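Local coordinates for protein histidinol dehydrogenase (Elizabethkingia anophelis NUHP1, PDB 6AN0) that probably catalyses the two successive NAD-dependent oxidations that turn L-histidinol into L-histidine, the last step of histidine biosynthesis, with one zinc ion per subunit, at residues P139-Q152 with N172-I184. Residues are numbered along the deposited sequence; the frame is centred on the assembly and turned at random.
Sequences PLFSTVLMLGIPAQ and NPAILYTANLIGI. With EDO (1,2-ethanediol), chain C.
Two neighbouring helices of a parallel alpha/beta unit, 142-152 and 173-181, pack through Val144, Leu145 and Gly148 of the first and Thr178 and Ala179 of the second, with Ile182 just beyond its C-terminus. Their axes approach to 8.9 Å and run nearly parallel, 22° apart. Thr178 has CG2 anti to its backbone N, which aims this methyl at Leu145; Thr178 CG2 meets Leu145 CD2 tightly at 3.5 Å. Its OG1 turns the other way, donating to Ala174 O at 2.7 Å and lying obliquely by the Phe141 ring, whose CD2 touches Ala174 CB. Val144 CG1 rests on the backbone of Ala179, 3.7 Å from its CA. Ile182 holds CG1 between its backbone N and carbonyl carbon (chi1 62°), and the extended chain beyond carries CD1 onto Gly148, 3.6 Å from Gly148 CA, while Ile182 CG2 bridges Leu145 CD2 and Ile149 CG1. The Pro139 ring, less well ordered, lies with CB and CG against the carboxamide of Asn172, the N-cap residue, whose OD1 accepts from Ala174 N at 3.0 Å. One hydrogen bond joins the two segments: Gln152, bent at chi2, reaches with NE2 to Ile182 O (2.9 Å, N-H...O 154°), meeting a lone pair in the carbonyl plane; an ethanediol, probably from the crystallisation liquor, adds a weak bond through O2. Gly183, at positive phi, is C-prime of the Schellman motif ending helix 173-181. Ile175 and Ile184 also touch strand 158-163, which lies between the helices in sequence and pairs in parallel with strands 117-132 and 186-189, an order characteristic of successive beta-alpha-beta crossovers.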
ATOM      1  N   PRO A 139      -6.473  -1.441 -28.273  1.00 86.47           N
ATOM      2  CA  PRO A 139      -6.252  -2.291 -27.096  1.00 90.02           C
ATOM      3  C   PRO A 139      -4.963  -1.909 -26.383  1.00 78.91           C
ATOM      4  O   PRO A 139      -3.876  -2.016 -26.955  1.00 88.51           O
ATOM      5  CB  PRO A 139      -6.166  -3.699 -27.695  1.00 96.88           C
ATOM      6  CG  PRO A 139      -5.568  -3.463 -29.062  1.00 95.01           C
ATOM      7  CD  PRO A 139      -6.074  -2.111 -29.525  1.00 92.76           C
ATOM      8  N   LEU A 140      -5.077  -1.467 -25.129  1.00 66.23           N
ATOM      9  CA  LEU A 140      -3.880  -1.259 -24.315  1.00 54.90           C
ATOM     10  C   LEU A 140      -3.486  -2.583 -23.654  1.00 38.32           C
ATOM     11  O   LEU A 140      -3.511  -2.754 -22.437  1.00 46.37           O
ATOM     12  CB  LEU A 140      -4.085  -0.146 -23.294  1.00 58.09           C
ATOM     13  CG  LEU A 140      -4.161   1.303 -23.810  1.00 51.62           C
ATOM     14  CD1 LEU A 140      -3.630   2.289 -22.772  1.00 54.45           C
ATOM     15  CD2 LEU A 140      -3.453   1.504 -25.152  1.00 48.18           C
ATOM     16  N   PHE A 141      -3.121  -3.542 -24.511  1.00 29.96           N
ATOM     17  CA  PHE A 141      -2.719  -4.871 -24.067  1.00 29.09           C
ATOM     18  C   PHE A 141      -1.392  -4.867 -23.313  1.00 25.58           C
ATOM     19  O   PHE A 141      -1.078  -5.848 -22.633  1.00 27.04           O
ATOM     20  CB  PHE A 141      -2.617  -5.814 -25.273  1.00 35.63           C
ATOM     21  CG  PHE A 141      -1.631  -5.351 -26.311  1.00 28.73           C
ATOM     22  CD1 PHE A 141      -0.289  -5.681 -26.210  1.00 29.95           C
ATOM     23  CD2 PHE A 141      -2.045  -4.552 -27.360  1.00 35.39           C
ATOM     24  CE1 PHE A 141       0.614  -5.226 -27.136  1.00 30.37           C
ATOM     25  CE2 PHE A 141      -1.147  -4.106 -28.302  1.00 38.07           C
ATOM     26  CZ  PHE A 141       0.185  -4.445 -28.189  1.00 37.97           C
ATOM     27  N   SER A 142      -0.585  -3.811 -23.446  1.00 24.52           N
ATOM     28  CA  SER A 142       0.662  -3.760 -22.681  1.00 22.61           C
ATOM     29  C   SER A 142       0.389  -3.785 -21.178  1.00 24.55           C
ATOM     30  O   SER A 142       1.196  -4.312 -20.400  1.00 23.07           O
ATOM     31  CB  SER A 142       1.466  -2.513 -23.070  1.00 28.52           C
ATOM     32  OG  SER A 142       0.698  -1.324 -22.881  1.00 32.62           O
ATOM     33  N   THR A 143      -0.748  -3.234 -20.744  1.00 21.94           N
ATOM     34  CA  THR A 143      -1.079  -3.283 -19.322  1.00 18.08           C
ATOM     35  C   THR A 143      -1.291  -4.713 -18.836  1.00 22.43           C
ATOM     36  O   THR A 143      -1.048  -5.014 -17.661  1.00 20.73           O
ATOM     37  CB  THR A 143      -2.318  -2.421 -19.067  1.00 27.22           C
ATOM     38  OG1 THR A 143      -2.031  -1.090 -19.494  1.00 25.71           O
ATOM     39  CG2 THR A 143      -2.677  -2.388 -17.579  1.00 27.94           C
ATOM     40  N   VAL A 144      -1.747  -5.609 -19.716  1.00 21.48           N
ATOM     41  CA  VAL A 144      -1.873  -7.015 -19.338  1.00 23.06           C
ATOM     42  C   VAL A 144      -0.519  -7.572 -18.908  1.00 20.39           C
ATOM     43  O   VAL A 144      -0.408  -8.255 -17.882  1.00 20.91           O
ATOM     44  CB  VAL A 144      -2.481  -7.834 -20.490  1.00 27.74           C
ATOM     45  CG1 VAL A 144      -2.518  -9.307 -20.120  1.00 19.60           C
ATOM     46  CG2 VAL A 144      -3.880  -7.315 -20.829  1.00 23.42           C
ATOM     47  N   LEU A 145       0.534  -7.286 -19.685  1.00 20.16           N
ATOM     48  CA  LEU A 145       1.877  -7.727 -19.294  1.00 19.80           C
ATOM     49  C   LEU A 145       2.306  -7.114 -17.968  1.00 24.61           C
ATOM     50  O   LEU A 145       2.881  -7.803 -17.112  1.00 21.49           O
ATOM     51  CB  LEU A 145       2.902  -7.364 -20.375  1.00 15.95           C
ATOM     52  CG  LEU A 145       2.753  -8.026 -21.740  1.00 24.52           C
ATOM     53  CD1 LEU A 145       3.822  -7.497 -22.696  1.00 27.61           C
ATOM     54  CD2 LEU A 145       2.827  -9.546 -21.604  1.00 25.21           C
ATOM     55  N   MET A 146       2.049  -5.815 -17.787  1.00 19.90           N
ATOM     56  CA  MET A 146       2.552  -5.088 -16.621  1.00 19.53           C
ATOM     57  C   MET A 146       1.947  -5.594 -15.314  1.00 23.90           C
ATOM     58  O   MET A 146       2.581  -5.493 -14.254  1.00 20.85           O
ATOM     59  CB  MET A 146       2.249  -3.592 -16.763  1.00 18.35           C
ATOM     60  CG  MET A 146       2.953  -2.900 -17.925  1.00 22.08           C
ATOM     61  SD  MET A 146       4.749  -2.891 -17.709  1.00 25.61           S
ATOM     62  CE  MET A 146       5.313  -2.368 -19.338  1.00 23.30           C
ATOM     63  N   LEU A 147       0.707  -6.066 -15.348  1.00 19.58           N
ATOM     64  CA  LEU A 147       0.028  -6.520 -14.141  1.00 18.25           C
ATOM     65  C   LEU A 147       0.015  -8.032 -14.020  1.00 19.48           C
ATOM     66  O   LEU A 147       0.160  -8.559 -12.913  1.00 22.14           O
ATOM     67  CB  LEU A 147      -1.412  -5.995 -14.110  1.00 21.32           C
ATOM     68  CG  LEU A 147      -1.507  -4.473 -14.199  1.00 21.75           C
ATOM     69  CD1 LEU A 147      -2.969  -4.038 -14.237  1.00 22.32           C
ATOM     70  CD2 LEU A 147      -0.781  -3.779 -13.038  1.00 21.04           C
ATOM     71  N   GLY A 148      -0.096  -8.733 -15.151  1.00 19.29           N
ATOM     72  CA  GLY A 148      -0.149 -10.187 -15.111  1.00 18.40           C
ATOM     73  C   GLY A 148       1.188 -10.831 -14.779  1.00 20.02           C
ATOM     74  O   GLY A 148       1.238 -11.854 -14.092  1.00 22.04           O
ATOM     75  N   ILE A 149       2.286 -10.258 -15.265  1.00 21.90           N
ATOM     76  CA  ILE A 149       3.583 -10.921 -15.100  1.00 22.79           C
ATOM     77  C   ILE A 149       4.009 -10.895 -13.630  1.00 22.07           C
ATOM     78  O   ILE A 149       4.403 -11.948 -13.095  1.00 23.39           O
ATOM     79  CB  ILE A 149       4.653 -10.312 -16.033  1.00 20.01           C
ATOM     80  CG1 ILE A 149       4.407 -10.777 -17.475  1.00 26.66           C
ATOM     81  CG2 ILE A 149       6.074 -10.733 -15.591  1.00 20.79           C
ATOM     82  CD1 ILE A 149       5.376 -10.197 -18.515  1.00 22.87           C
ATOM     83  N   PRO A 150       3.979  -9.760 -12.926  1.00 18.10           N
ATOM     84  CA  PRO A 150       4.390  -9.820 -11.515  1.00 19.11           C
ATOM     85  C   PRO A 150       3.429 -10.626 -10.654  1.00 17.69           C
ATOM     86  O   PRO A 150       3.865 -11.243  -9.672  1.00 19.30           O
ATOM     87  CB  PRO A 150       4.453  -8.341 -11.087  1.00 20.37           C
ATOM     88  CG  PRO A 150       3.760  -7.570 -12.154  1.00 20.08           C
ATOM     89  CD  PRO A 150       3.886  -8.362 -13.406  1.00 17.91           C
ATOM     90  N   ALA A 151       2.132 -10.644 -10.992  1.00 17.11           N
ATOM     91  CA  ALA A 151       1.210 -11.535 -10.292  1.00 18.33           C
ATOM     92  C   ALA A 151       1.657 -12.986 -10.404  1.00 22.95           C
ATOM     93  O   ALA A 151       1.625 -13.734  -9.420  1.00 20.94           O
ATOM     94  CB  ALA A 151      -0.212 -11.375 -10.850  1.00 17.74           C
ATOM     95  N   GLN A 152       2.051 -13.412 -11.605  1.00 18.90           N
ATOM     96  CA  GLN A 152       2.503 -14.788 -11.778  1.00 21.77           C
ATOM     97  C   GLN A 152       3.792 -15.037 -11.011  1.00 20.50           C
ATOM     98  O   GLN A 152       3.925 -16.062 -10.335  1.00 20.90           O
ATOM     99  CB  GLN A 152       2.677 -15.107 -13.269  1.00 21.98           C
ATOM    100  CG  GLN A 152       1.364 -15.164 -14.048  1.00 28.74           C
ATOM    101  CD  GLN A 152       0.530 -16.416 -13.749  1.00 28.91           C
ATOM    102  OE1 GLN A 152       0.549 -16.951 -12.633  1.00 30.62           O
ATOM    103  NE2 GLN A 152      -0.202 -16.888 -14.757  1.00 28.21           N
ATOM    104  N   ASN A 172     -10.857  -7.523 -27.997  1.00 26.46           N
ATOM    105  CA  ASN A 172      -9.786  -7.327 -28.965  1.00 33.03           C
ATOM    106  C   ASN A 172      -8.806  -8.501 -28.915  1.00 24.26           C
ATOM    107  O   ASN A 172      -8.424  -8.937 -27.823  1.00 26.72           O
ATOM    108  CB  ASN A 172      -9.039  -6.023 -28.683  1.00 33.23           C
ATOM    109  CG  ASN A 172      -8.098  -5.649 -29.815  1.00 40.35           C
ATOM    110  OD1 ASN A 172      -7.031  -6.240 -29.972  1.00 40.92           O
ATOM    111  ND2 ASN A 172      -8.497  -4.676 -30.617  1.00 36.60           N
ATOM    112  N   PRO A 173      -8.378  -9.028 -30.067  1.00 25.45           N
ATOM    113  CA  PRO A 173      -7.528 -10.235 -30.059  1.00 25.29           C
ATOM    114  C   PRO A 173      -6.198 -10.057 -29.356  1.00 30.39           C
ATOM    115  O   PRO A 173      -5.687 -11.030 -28.783  1.00 29.84           O
ATOM    116  CB  PRO A 173      -7.327 -10.539 -31.554  1.00 27.45           C
ATOM    117  CG  PRO A 173      -7.800  -9.315 -32.288  1.00 44.12           C
ATOM    118  CD  PRO A 173      -8.863  -8.708 -31.419  1.00 27.58           C
ATOM    119  N   ALA A 174      -5.605  -8.860 -29.396  1.00 26.24           N
ATOM    120  CA  ALA A 174      -4.324  -8.657 -28.710  1.00 22.95           C
ATOM    121  C   ALA A 174      -4.453  -8.784 -27.200  1.00 24.37           C
ATOM    122  O   ALA A 174      -3.510  -9.237 -26.530  1.00 24.66           O
ATOM    123  CB  ALA A 174      -3.730  -7.294 -29.071  1.00 30.63           C
ATOM    124  N   ILE A 175      -5.586  -8.377 -26.628  1.00 21.85           N
ATOM    125  CA  ILE A 175      -5.781  -8.562 -25.194  1.00 20.63           C
ATOM    126  C   ILE A 175      -5.821 -10.044 -24.850  1.00 22.09           C
ATOM    127  O   ILE A 175      -5.162 -10.497 -23.903  1.00 20.59           O
ATOM    128  CB  ILE A 175      -7.065  -7.853 -24.721  1.00 25.27           C
ATOM    129  CG1 ILE A 175      -6.905  -6.339 -24.800  1.00 28.57           C
ATOM    130  CG2 ILE A 175      -7.436  -8.299 -23.289  1.00 24.22           C
ATOM    131  CD1 ILE A 175      -8.189  -5.578 -24.442  1.00 32.44           C
ATOM    132  N   LEU A 176      -6.624 -10.815 -25.592  1.00 22.78           N
ATOM    133  CA  LEU A 176      -6.775 -12.235 -25.281  1.00 28.28           C
ATOM    134  C   LEU A 176      -5.473 -12.985 -25.520  1.00 26.24           C
ATOM    135  O   LEU A 176      -5.077 -13.831 -24.706  1.00 25.18           O
ATOM    136  CB  LEU A 176      -7.912 -12.845 -26.115  1.00 26.79           C
ATOM    137  CG  LEU A 176      -9.303 -12.242 -25.873  1.00 24.61           C
ATOM    138  CD1 LEU A 176     -10.331 -12.895 -26.784  1.00 30.14           C
ATOM    139  CD2 LEU A 176      -9.702 -12.391 -24.409  1.00 21.25           C
ATOM    140  N   TYR A 177      -4.800 -12.695 -26.641  1.00 23.78           N
ATOM    141  CA  TYR A 177      -3.505 -13.313 -26.907  1.00 29.81           C
ATOM    142  C   TYR A 177      -2.534 -13.061 -25.760  1.00 30.44           C
ATOM    143  O   TYR A 177      -1.893 -13.993 -25.253  1.00 28.22           O
ATOM    144  CB  TYR A 177      -2.910 -12.794 -28.225  1.00 28.25           C
ATOM    145  CG  TYR A 177      -1.458 -13.206 -28.349  1.00 26.98           C
ATOM    146  CD1 TYR A 177      -0.417 -12.352 -27.961  1.00 26.55           C
ATOM    147  CD2 TYR A 177      -1.128 -14.486 -28.769  1.00 32.07           C
ATOM    148  CE1 TYR A 177       0.920 -12.764 -28.030  1.00 27.33           C
ATOM    149  CE2 TYR A 177       0.195 -14.901 -28.838  1.00 31.31           C
ATOM    150  CZ  TYR A 177       1.207 -14.044 -28.469  1.00 32.39           C
ATOM    151  OH  TYR A 177       2.505 -14.483 -28.553  1.00 36.04           O
ATOM    152  N   THR A 178      -2.405 -11.795 -25.347  1.00 21.47           N
ATOM    153  CA  THR A 178      -1.431 -11.423 -24.329  1.00 22.18           C
ATOM    154  C   THR A 178      -1.780 -12.020 -22.967  1.00 25.71           C
ATOM    155  O   THR A 178      -0.890 -12.491 -22.252  1.00 21.91           O
ATOM    156  CB  THR A 178      -1.322  -9.898 -24.247  1.00 24.72           C
ATOM    157  OG1 THR A 178      -1.024  -9.370 -25.553  1.00 26.34           O
ATOM    158  CG2 THR A 178      -0.214  -9.510 -23.298  1.00 24.90           C
ATOM    159  N   ALA A 179      -3.062 -12.022 -22.584  1.00 21.24           N
ATOM    160  CA  ALA A 179      -3.423 -12.640 -21.308  1.00 20.34           C
ATOM    161  C   ALA A 179      -3.166 -14.138 -21.337  1.00 26.35           C
ATOM    162  O   ALA A 179      -2.627 -14.699 -20.376  1.00 25.70           O
ATOM    163  CB  ALA A 179      -4.884 -12.356 -20.958  1.00 23.04           C
ATOM    164  N   ASN A 180      -3.524 -14.799 -22.441  1.00 26.11           N
ATOM    165  CA  ASN A 180      -3.296 -16.236 -22.540  1.00 28.05           C
ATOM    166  C   ASN A 180      -1.807 -16.563 -22.533  1.00 28.75           C
ATOM    167  O   ASN A 180      -1.391 -17.563 -21.931  1.00 30.98           O
ATOM    168  CB  ASN A 180      -3.969 -16.793 -23.791  1.00 26.31           C
ATOM    169  CG  ASN A 180      -3.758 -18.280 -23.944  1.00 36.35           C
ATOM    170  OD1 ASN A 180      -2.913 -18.732 -24.724  1.00 37.05           O
ATOM    171  ND2 ASN A 180      -4.507 -19.051 -23.182  1.00 29.68           N
ATOM    172  N   LEU A 181      -0.990 -15.718 -23.179  1.00 24.44           N
ATOM    173  CA  LEU A 181       0.460 -15.920 -23.228  1.00 28.47           C
ATOM    174  C   LEU A 181       1.064 -16.059 -21.835  1.00 32.59           C
ATOM    175  O   LEU A 181       1.920 -16.921 -21.601  1.00 27.87           O
ATOM    176  CB  LEU A 181       1.127 -14.753 -23.962  1.00 29.11           C
ATOM    177  CG  LEU A 181       2.665 -14.738 -24.015  1.00 30.75           C
ATOM    178  CD1 LEU A 181       3.199 -15.922 -24.823  1.00 32.70           C
ATOM    179  CD2 LEU A 181       3.194 -13.415 -24.572  1.00 27.27           C
ATOM    180  N   ILE A 182       0.658 -15.197 -20.903  1.00 26.06           N
ATOM    181  CA  ILE A 182       1.275 -15.174 -19.582  1.00 30.80           C
ATOM    182  C   ILE A 182       0.451 -15.989 -18.591  1.00 28.16           C
ATOM    183  O   ILE A 182       0.644 -15.900 -17.373  1.00 30.67           O
ATOM    184  CB  ILE A 182       1.481 -13.735 -19.091  1.00 22.26           C
ATOM    185  CG1 ILE A 182       0.150 -13.000 -18.944  1.00 25.44           C
ATOM    186  CG2 ILE A 182       2.412 -12.983 -20.038  1.00 28.22           C
ATOM    187  CD1 ILE A 182       0.308 -11.632 -18.348  1.00 23.23           C
ATOM    188  N   GLY A 183      -0.467 -16.798 -19.108  1.00 24.60           N
ATOM    189  CA  GLY A 183      -1.117 -17.827 -18.321  1.00 29.48           C
ATOM    190  C   GLY A 183      -2.376 -17.419 -17.593  1.00 32.14           C
ATOM    191  O   GLY A 183      -2.823 -18.154 -16.703  1.00 27.01           O
ATOM    192  N   ILE A 184      -2.962 -16.277 -17.929  1.00 25.33           N
ATOM    193  CA  ILE A 184      -4.244 -15.895 -17.348  1.00 21.37           C
ATOM    194  C   ILE A 184      -5.335 -16.678 -18.072  1.00 28.95           C
ATOM    195  O   ILE A 184      -5.484 -16.565 -19.294  1.00 30.41           O
ATOM    196  CB  ILE A 184      -4.469 -14.378 -17.457  1.00 20.39           C
ATOM    197  CG1 ILE A 184      -3.401 -13.619 -16.656  1.00 22.75           C
ATOM    198  CG2 ILE A 184      -5.870 -14.014 -16.983  1.00 23.96           C
ATOM    199  CD1 ILE A 184      -3.431 -12.137 -16.882  1.00 24.28           C
TER
HETATM  200  C1  EDO C 502       5.333 -15.048 -16.685  1.00 48.76           C
HETATM  201  O1  EDO C 502       5.712 -15.474 -15.371  1.00 60.75           O
HETATM  202  C2  EDO C 502       3.883 -15.417 -16.967  1.00 40.75           C
HETATM  203  O2  EDO C 502       3.746 -16.826 -17.191  1.00 57.49           O